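PDB 6UB0: Glyco_hydro_cc domain-containing protein from Blastomyces gilchristii, which acts as a curdlan-specific exo-β-1,3-glucanase of glycoside hydrolase family 128, subgroup III, and probably has a TIM-barrel catalytic core. Local coordinates for residues N10-N13 with L14-A17; R155-S158 with E159-L163. All blocks are in the same frame, centred on the assembly; numbering follows the deposited sequence.

Contact 1: residues N10-N13 with L14-A17; sequences NNIN and LLTA. With BGC (beta-D-glucopyranose), chain B.
OD1 of N11, on the side chain that packs against L14, is gripped twice by N13. The backbone N of N13 lies 3.0 Å from this oxygen and closes an Asx turn, though the donor sits well above the carbonyl plane of the amide. ND2 of N13 adds a weak bond of 2.8 Å to the same OD1. With CG of N11 anti to its backbone N (chi1 -176°), the amide swings forward along the chain to meet both donors. Its other branch turns to the apolar neighbour: ND2 of N11 rests 3.5 Å from CD2 of L14, and CB of N11 is 3.6 Å from CD1 of L14, the two side chains crossing at about a right angle.

From I12 onward the backbone winds into a 3-10 segment. The N of L14 donates to O of N11, and the N of L15 to O of I12, both at 3.2 Å and both three residues on. CD1 of L15 then meets CG1 of I12 at 3.5 Å. D212 receives the backbone N-H groups of N10 and N11, while V211 lies against both L14 and L15.

N10 points the other way, into the glycan pocket beside W29 and F210. Its ND2 donates to O4 of the glucose over 3.0 Å (N-H...O angle 150°), and its OD1 takes a long, weak bond from O6. A β-1,3 linkage uses neither hydroxyl, so one amide, presenting a donor and an acceptor, can recognise a glucose unit without interfering with the bonds that build the chain.

Contact 2: residues R155-S158 with E159-L163; sequences RYVS and EAIAL
R155 and E159, one helical turn apart, form a salt bridge in which NH1 of R155 meets OE1 of E159. The modelled separation of 2.4 Å is very short, so its exact value is doubtful. The carboxylate oxygen arrives at the edge of the guanidinium, near its plane, and the two flat groups are turned 80° against each other. Bends at chi2 (-70°) and chi3 (-60°) curl the arginine so that its tip meets the extended glutamate, while CB of Y156 sits 3.8 Å above the guanidinium plane, over its centre, covering one face. NH2 of R155 has a second carboxylate partner in D152, which helps to fix the charged group from the preceding turn.

Farther round the helix the same spacing pairs apolar groups: CG1 of V157 lies 3.9 Å from CD1 of I161. CG1 of I161 also packs 3.1 Å from O of V157, an oxygen that receives the N-H of I161 itself at 2.8 Å. Equivalent backbone bonds run from A160 to Y156 and from A162 to S158, while OG of S158 turns back to O of K154.

The outer shell seats the helix on its neighbours. Y156 and A160 pack on V141 of strand 138-146, Y156 OH bonds to O of S112, and V157 touches W196 of helix 183-199. With a charged outer side and an apolar inner one, helix 150-166 is the amphipathic connection of a beta-alpha-beta crossover between parallel strands 138-146 and 172-180, the building unit of a TIM barrel.

Contacts 1 and 2 lie on opposite sides of the chain's centre, their own centres 31 Å apart and their nearest atoms about 19 Å apart, without touching. They illustrate two kinds of work in one barrel. Residues 10-17, in the loop after strand 5-8, bring a side chain directly to the glucose, which W47 and Q81 also hold. Residues 155-163 belong to an outer helix: the side chain of Y156 remains about 11 Å from the other bound sugar, an alpha-D-glucopyranose. The strands flanking that helix, 138-146 and 172-180, carry the pocket residues H142, H144 and E176, so contact 2 relates to the glycan through the barrel wall.

Contact 1: residues N10-N13 with L14-A17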
loop_
_atom_site.group_PDB
_atom_site.type_symbol
_atom_site.label_atom_id
_atom_site.label_comp_id
_atom_site.label_asym_id
_atom_site.label_seq_id
_atom_site.Cartn_x
_atom_site.Cartn_y
_atom_site.Cartn_z
ATOM N N ASN A 10 1.838 -10.048 -8.123
ATOM C CA ASN A 10 1.174 -11.361 -7.964
ATOM C C ASN A 10 2.186 -12.479 -8.280
ATOM O O ASN A 10 2.379 -13.404 -7.438
ATOM C CB ASN A 10 -0.090 -11.412 -8.824
ATOM C CG ASN A 10 -1.257 -10.579 -8.322
ATOM O OD1 ASN A 10 -2.217 -10.401 -9.064
ATOM N ND2 ASN A 10 -1.232 -10.105 -7.082
ATOM N N ASN A 11 2.886 -12.363 -9.400
ATOM C CA ASN A 11 3.865 -13.377 -9.879
ATOM C C ASN A 11 5.260 -13.021 -9.350
ATOM O O ASN A 11 5.789 -11.991 -9.758
ATOM C CB ASN A 11 3.860 -13.432 -11.405
ATOM C CG ASN A 11 4.759 -14.501 -11.977
ATOM O OD1 ASN A 11 5.554 -15.119 -11.256
ATOM N ND2 ASN A 11 4.669 -14.696 -13.285
ATOM N N ILE A 12 5.825 -13.800 -8.425
ATOM C CA ILE A 12 7.096 -13.374 -7.770
ATOM C C ILE A 12 8.234 -13.410 -8.806
ATOM O O ILE A 12 9.181 -12.597 -8.678
ATOM C CB ILE A 12 7.413 -14.146 -6.480
ATOM C CG1 ILE A 12 8.506 -13.389 -5.720
ATOM C CG2 ILE A 12 7.782 -15.582 -6.761
ATOM C CD1 ILE A 12 8.612 -13.741 -4.258
ATOM N N ASN A 13 8.074 -14.230 -9.844
ATOM C CA ASN A 13 9.020 -14.376 -10.989
ATOM C C ASN A 13 9.313 -13.000 -11.602
ATOM O O ASN A 13 10.480 -12.759 -11.941
ATOM C CB ASN A 13 8.481 -15.332 -12.058
ATOM C CG ASN A 13 8.380 -16.756 -11.561
ATOM O OD1 ASN A 13 9.366 -17.309 -11.070
ATOM N ND2 ASN A 13 7.205 -17.366 -11.668
ATOM N N LEU A 14 8.342 -12.086 -11.670
ATOM C CA LEU A 14 8.545 -10.837 -12.469
ATOM C C LEU A 14 9.354 -9.754 -11.733
ATOM O O LEU A 14 9.762 -8.771 -12.392
ATOM C CB LEU A 14 7.190 -10.284 -12.883
ATOM C CG LEU A 14 6.174 -11.328 -13.312
ATOM C CD1 LEU A 14 4.836 -10.672 -13.561
ATOM C CD2 LEU A 14 6.645 -12.078 -14.545
ATOM N N LEU A 15 9.637 -9.917 -10.447
ATOM C CA LEU A 15 10.426 -8.937 -9.672
ATOM C C LEU A 15 11.867 -8.888 -10.213
ATOM O O LEU A 15 12.493 -7.848 -10.112
ATOM C CB LEU A 15 10.366 -9.291 -8.186
ATOM C CG LEU A 15 8.955 -9.348 -7.602
ATOM C CD1 LEU A 15 8.957 -9.931 -6.212
ATOM C CD2 LEU A 15 8.305 -7.991 -7.590
ATOM N N THR A 16 12.373 -9.969 -10.812
ATOM C CA THR A 16 13.726 -9.966 -11.440
ATOM C C THR A 16 13.847 -8.828 -12.472
ATOM O O THR A 16 14.905 -8.195 -12.517
ATOM C CB THR A 16 14.087 -11.353 -11.976
ATOM O OG1 THR A 16 14.502 -12.074 -10.810
ATOM C CG2 THR A 16 15.192 -11.319 -13.008
ATOM N N ALA A 17 12.799 -8.513 -13.227
ATOM C CA ALA A 17 12.852 -7.473 -14.276
ATOM C C ALA A 17 13.217 -6.125 -13.649
ATOM O O ALA A 17 13.700 -5.277 -14.373
ATOM C CB ALA A 17 11.563 -7.411 -15.044
HETATM C C2 BGC B . -6.968 -7.761 -5.263
HETATM C C3 BGC B . -5.783 -8.633 -4.970
HETATM C C4 BGC B . -4.981 -8.705 -6.251
HETATM C C5 BGC B . -4.629 -7.285 -6.742
HETATM C C6 BGC B . -3.903 -7.092 -8.082
HETATM C C1 BGC B . -6.593 -6.414 -5.815
HETATM O O2 BGC B . -7.614 -7.584 -3.997
HETATM O O3 BGC B . -6.137 -9.925 -4.389
HETATM O O4 BGC B . -3.869 -9.525 -5.892
HETATM O O5 BGC B . -5.792 -6.491 -7.002
HETATM O O6 BGC B . -4.621 -7.878 -9.073
#

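Contact 2: residues R155-S158 with E159-L163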
loop_
_atom_site.group_PDB
_atom_site.type_symbol
_atom_site.label_atom_id
_atom_site.label_comp_id
_atom_site.label_asym_id
_atom_site.label_seq_id
_atom_site.Cartn_x
_atom_site.Cartn_y
_atom_site.Cartn_z
ATOM N N ARG A 155 -3.710 15.925 -4.032
ATOM C CA ARG A 155 -4.682 16.496 -3.067
ATOM C C ARG A 155 -5.072 15.361 -2.123
ATOM O O ARG A 155 -4.964 15.492 -0.860
ATOM C CB ARG A 155 -5.852 17.059 -3.900
ATOM C CG ARG A 155 -7.089 17.514 -3.130
ATOM C CD ARG A 155 -7.918 16.394 -2.487
ATOM N NE ARG A 155 -8.463 15.386 -3.417
ATOM C CZ ARG A 155 -9.215 14.329 -3.068
ATOM N NH1 ARG A 155 -9.498 14.090 -1.796
ATOM N NH2 ARG A 155 -9.659 13.492 -3.996
ATOM N N TYR A 156 -5.473 14.256 -2.758
ATOM C CA TYR A 156 -5.894 13.004 -2.096
ATOM C C TYR A 156 -4.802 12.591 -1.100
ATOM O O TYR A 156 -5.086 12.276 0.040
ATOM C CB TYR A 156 -6.179 11.912 -3.134
ATOM C CG TYR A 156 -6.471 10.587 -2.488
ATOM C CD1 TYR A 156 -7.714 10.305 -1.962
ATOM C CD2 TYR A 156 -5.494 9.606 -2.383
ATOM C CE1 TYR A 156 -7.989 9.098 -1.341
ATOM C CE2 TYR A 156 -5.750 8.400 -1.745
ATOM C CZ TYR A 156 -6.999 8.138 -1.223
ATOM O OH TYR A 156 -7.254 6.931 -0.658
ATOM N N VAL A 157 -3.560 12.549 -1.562
ATOM C CA VAL A 157 -2.413 12.042 -0.740
ATOM C C VAL A 157 -2.208 12.983 0.452
ATOM O O VAL A 157 -2.040 12.507 1.615
ATOM C CB VAL A 157 -1.137 11.887 -1.586
ATOM C CG1 VAL A 157 0.023 11.452 -0.723
ATOM C CG2 VAL A 157 -1.344 10.907 -2.729
ATOM N N SER A 158 -2.236 14.278 0.186
ATOM C CA SER A 158 -2.163 15.330 1.227
ATOM C C SER A 158 -3.335 15.165 2.188
ATOM O O SER A 158 -3.098 15.171 3.372
ATOM C CB SER A 158 -2.123 16.662 0.600
ATOM O OG SER A 158 -1.173 16.635 -0.458
ATOM N N GLU A 159 -4.540 14.976 1.673
ATOM C CA GLU A 159 -5.753 14.819 2.517
ATOM C C GLU A 159 -5.587 13.570 3.390
ATOM O O GLU A 159 -5.982 13.622 4.585
ATOM C CB GLU A 159 -6.994 14.760 1.632
ATOM C CG GLU A 159 -8.275 15.170 2.340
ATOM C CD GLU A 159 -9.303 15.773 1.399
ATOM O OE1 GLU A 159 -9.378 15.304 0.234
ATOM O OE2 GLU A 159 -10.013 16.744 1.816
ATOM N N ALA A 160 -4.994 12.500 2.839
ATOM C CA ALA A 160 -4.733 11.253 3.597
ATOM C C ALA A 160 -3.735 11.577 4.707
ATOM O O ALA A 160 -3.946 11.150 5.849
ATOM C CB ALA A 160 -4.236 10.169 2.682
ATOM N N ILE A 161 -2.688 12.329 4.378
ATOM C CA ILE A 161 -1.621 12.729 5.342
ATOM C C ILE A 161 -2.233 13.586 6.468
ATOM O O ILE A 161 -1.927 13.342 7.635
ATOM C CB ILE A 161 -0.488 13.482 4.620
ATOM C CG1 ILE A 161 0.292 12.551 3.686
ATOM C CG2 ILE A 161 0.400 14.133 5.652
ATOM C CD1 ILE A 161 1.113 13.228 2.607
ATOM N N ALA A 162 -3.027 14.592 6.086
ATOM C CA ALA A 162 -3.695 15.514 7.013
ATOM C C ALA A 162 -4.593 14.645 7.891
ATOM O O ALA A 162 -4.495 14.740 9.142
ATOM C CB ALA A 162 -4.459 16.562 6.228
ATOM N N LEU A 163 -5.361 13.751 7.274
ATOM C CA LEU A 163 -6.300 12.899 8.048
ATOM C C LEU A 163 -5.516 12.092 9.096
ATOM O O LEU A 163 -5.907 12.133 10.290
ATOM C CB LEU A 163 -7.119 11.989 7.137
ATOM C CG LEU A 163 -8.095 11.107 7.910
ATOM C CD1 LEU A 163 -9.063 11.966 8.736
ATOM C CD2 LEU A 163 -8.853 10.161 6.986
#